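PDB 5I2H: O-methyltransferase family 2 from Planctopirus limnophila, which probably transfers a methyl group from S-adenosyl-L-methionine to hydroxyl groups of small molecules, and binds the flavone apigenin in a pocket at its dimer interface. Local coordinates for residues 74-79 / 313-318. Numbering follows the deposited sequence. Where two conformers were deposited one is given.
Sequences LCAMQL and EIALYS. With AGI (5,7-dihydroxy-2-(4-hydroxyphenyl)-4H-chromen-4-one), chain C.
Tyr317 OH shares a hydrogen bond of 2.6 Å with the apigenin hydroxyl OAC and is also hydrogen-bonded to Arg168 NH1, although crowding in the model makes the exact position of this phenol oxygen less sure. The tyrosine belongs to helix 312-324 of the Rossmann-like methyltransferase domain, whose other flank packs on the helical dimerisation domain, so in this protein one helix lines the ligand pocket and meets the dimerisation domain. With CG anti to the backbone N (chi1 180°), the ring of Tyr317 reaches the pocket and meets apigenin with the ring's own edge, OAC lying near the ring plane. Tyr109 of the second subunit packs on Tyr317 and hydrogen-bonds the ligand as well, a pocket shared between chains; His273 NE2 and Arg168 NH1 are further partners of apigenin.

On the domain-facing flank the contact is small and apolar. The methyl groups of Ala76 and Ala315 point at each other, CB to CB 3.7 Å, which lets the backbones approach to 6.6 Å between their CA atoms. Alongside, in one of two modelled conformers, selenomethionine Met77 brings CE loosely to 4.4 Å from Leu316 CD2, while Leu32 and Leu33 of helix 26-39 and Leu23 of the second subunit also pack on it. Helix 64-76 stops here in a Schellman motif: Gln78, at positive phi (66°), is the C-prime residue, with Gln78 N bonded to Cys75 O and Leu79 N reaching back 3.0 Å to Leu74 O.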
loop_
_atom_site.group_PDB
_atom_site.type_symbol
_atom_site.label_atom_id
_atom_site.label_comp_id
_atom_site.label_asym_id
_atom_site.label_seq_id
_atom_site.Cartn_x
_atom_site.Cartn_y
_atom_site.Cartn_z
ATOM N N LEU A 74 11.672 -6.666 -0.487
ATOM C CA LEU A 74 12.542 -5.532 -0.219
ATOM C C LEU A 74 13.321 -5.122 -1.464
ATOM O O LEU A 74 13.565 -3.929 -1.659
ATOM C CB LEU A 74 13.501 -5.843 0.949
ATOM C CG LEU A 74 12.794 -6.115 2.287
ATOM C CD1 LEU A 74 13.790 -6.623 3.346
ATOM C CD2 LEU A 74 12.009 -4.887 2.781
ATOM N N CYS A 75 13.696 -6.081 -2.326
ATOM C CA CYS A 75 14.283 -5.709 -3.607
ATOM C C CYS A 75 13.310 -4.886 -4.432
ATOM O O CYS A 75 13.699 -3.885 -5.062
ATOM C CB CYS A 75 14.678 -6.964 -4.396
ATOM S SG CYS A 75 16.199 -7.793 -3.799
ATOM N N ALA A 76 12.027 -5.301 -4.449
ATOM C CA ALA A 76 11.045 -4.626 -5.276
ATOM C C ALA A 76 10.793 -3.200 -4.799
ATOM O O ALA A 76 10.424 -2.347 -5.615
ATOM C CB ALA A 76 9.737 -5.421 -5.298
HETATM N N MSE A 77 10.998 -2.930 -3.504
HETATM C CA MSE A 77 10.853 -1.592 -2.927
HETATM C C MSE A 77 12.151 -0.781 -3.059
HETATM O O MSE A 77 12.269 0.301 -2.490
HETATM C CB MSE A 77 10.453 -1.694 -1.456
HETATM C CG MSE A 77 8.980 -2.052 -1.251
HETATM SE SE MSE A 77 8.482 -2.074 0.667
HETATM C CE MSE A 77 8.349 -3.978 0.832
ATOM N N GLN A 78 13.129 -1.340 -3.789
ATOM C CA GLN A 78 14.405 -0.675 -4.087
ATOM C C GLN A 78 15.228 -0.464 -2.816
ATOM O O GLN A 78 15.950 0.533 -2.661
ATOM C CB GLN A 78 14.187 0.644 -4.828
ATOM C CG GLN A 78 13.358 0.493 -6.084
ATOM C CD GLN A 78 13.828 1.418 -7.178
ATOM O OE1 GLN A 78 13.697 2.633 -7.072
ATOM N NE2 GLN A 78 14.425 0.847 -8.222
ATOM N N LEU A 79 15.135 -1.425 -1.900
ATOM C CA LEU A 79 15.862 -1.356 -0.632
ATOM C C LEU A 79 16.981 -2.378 -0.533
ATOM O O LEU A 79 17.963 -2.152 0.185
ATOM C CB LEU A 79 14.897 -1.544 0.543
ATOM C CG LEU A 79 13.789 -0.487 0.599
ATOM C CD1 LEU A 79 12.776 -0.832 1.693
ATOM C CD2 LEU A 79 14.401 0.915 0.796
ATOM N N GLU A 313 4.231 -4.886 -7.532
ATOM C CA GLU A 313 2.866 -5.330 -7.269
ATOM C C GLU A 313 2.797 -6.856 -7.120
ATOM O O GLU A 313 1.998 -7.355 -6.308
ATOM C CB GLU A 313 1.903 -4.814 -8.344
ATOM C CG GLU A 313 2.233 -5.234 -9.737
ATOM C CD GLU A 313 3.227 -4.292 -10.465
ATOM O OE1 GLU A 313 3.935 -3.473 -9.832
ATOM O OE2 GLU A 313 3.274 -4.392 -11.714
ATOM N N ILE A 314 3.665 -7.603 -7.831
ATOM C CA ILE A 314 3.663 -9.070 -7.706
ATOM C C ILE A 314 4.382 -9.473 -6.424
ATOM O O ILE A 314 3.983 -10.445 -5.761
ATOM C CB ILE A 314 4.281 -9.750 -8.948
ATOM C CG1 ILE A 314 3.561 -9.312 -10.227
ATOM C CG2 ILE A 314 4.236 -11.286 -8.843
ATOM C CD1 ILE A 314 2.045 -9.373 -10.125
ATOM N N ALA A 315 5.409 -8.715 -6.024
ATOM C CA ALA A 315 6.104 -9.031 -4.778
ATOM C C ALA A 315 5.175 -8.841 -3.573
ATOM O O ALA A 315 5.233 -9.616 -2.595
ATOM C CB ALA A 315 7.368 -8.172 -4.668
ATOM N N LEU A 316 4.295 -7.839 -3.622
ATOM C CA LEU A 316 3.357 -7.665 -2.508
ATOM C C LEU A 316 2.279 -8.740 -2.525
ATOM O O LEU A 316 1.913 -9.279 -1.476
ATOM C CB LEU A 316 2.732 -6.262 -2.532
ATOM C CG LEU A 316 3.755 -5.111 -2.347
ATOM C CD1 LEU A 316 3.030 -3.753 -2.299
ATOM C CD2 LEU A 316 4.600 -5.316 -1.039
ATOM N N TYR A 317 1.752 -9.055 -3.705
ATOM C CA TYR A 317 0.795 -10.152 -3.819
ATOM C C TYR A 317 1.422 -11.462 -3.349
ATOM O O TYR A 317 0.759 -12.280 -2.691
ATOM C CB TYR A 317 0.311 -10.227 -5.267
ATOM C CG TYR A 317 -0.683 -11.311 -5.546
ATOM C CD1 TYR A 317 -1.667 -11.641 -4.626
ATOM C CD2 TYR A 317 -0.661 -11.974 -6.753
ATOM C CE1 TYR A 317 -2.596 -12.628 -4.905
ATOM C CE2 TYR A 317 -1.584 -12.966 -7.041
ATOM C CZ TYR A 317 -2.531 -13.295 -6.105
ATOM O OH TYR A 317 -3.457 -14.265 -6.403
ATOM N N SER A 318 2.717 -11.658 -3.640
ATOM C CA SER A 318 3.431 -12.843 -3.158
ATOM C C SER A 318 3.429 -12.938 -1.631
ATOM O O SER A 318 3.305 -14.038 -1.068
ATOM C CB SER A 318 4.857 -12.819 -3.690
ATOM O OG SER A 318 5.424 -14.099 -3.527
HETATM C CAG AGI C . -7.868 -16.595 0.841
HETATM C CAE AGI C . -8.398 -16.407 2.114
HETATM C CAM AGI C . -8.374 -17.466 3.017
HETATM O OAB AGI C . -8.895 -17.259 4.262
HETATM C CAF AGI C . -7.826 -18.707 2.650
HETATM C CAH AGI C . -7.291 -18.894 1.370
HETATM C CAP AGI C . -7.318 -17.827 0.470
HETATM C CAQ AGI C . -6.785 -17.892 -0.918
HETATM O OAL AGI C . -6.674 -16.650 -1.500
HETATM C CAJ AGI C . -6.429 -19.074 -1.592
HETATM C CAR AGI C . -5.930 -19.003 -2.907
HETATM O OAA AGI C . -5.626 -20.050 -3.530
HETATM C CAT AGI C . -5.802 -17.651 -3.567
HETATM C CAS AGI C . -6.202 -16.468 -2.770
HETATM C CAK AGI C . -6.110 -15.189 -3.290
HETATM C CAN AGI C . -5.640 -15.003 -4.576
HETATM O OAC AGI C . -5.592 -13.731 -5.035
HETATM C CAI AGI C . -5.249 -16.073 -5.394
HETATM C CAO AGI C . -5.304 -17.387 -4.958
HETATM O OAD AGI C . -4.910 -18.363 -5.796
#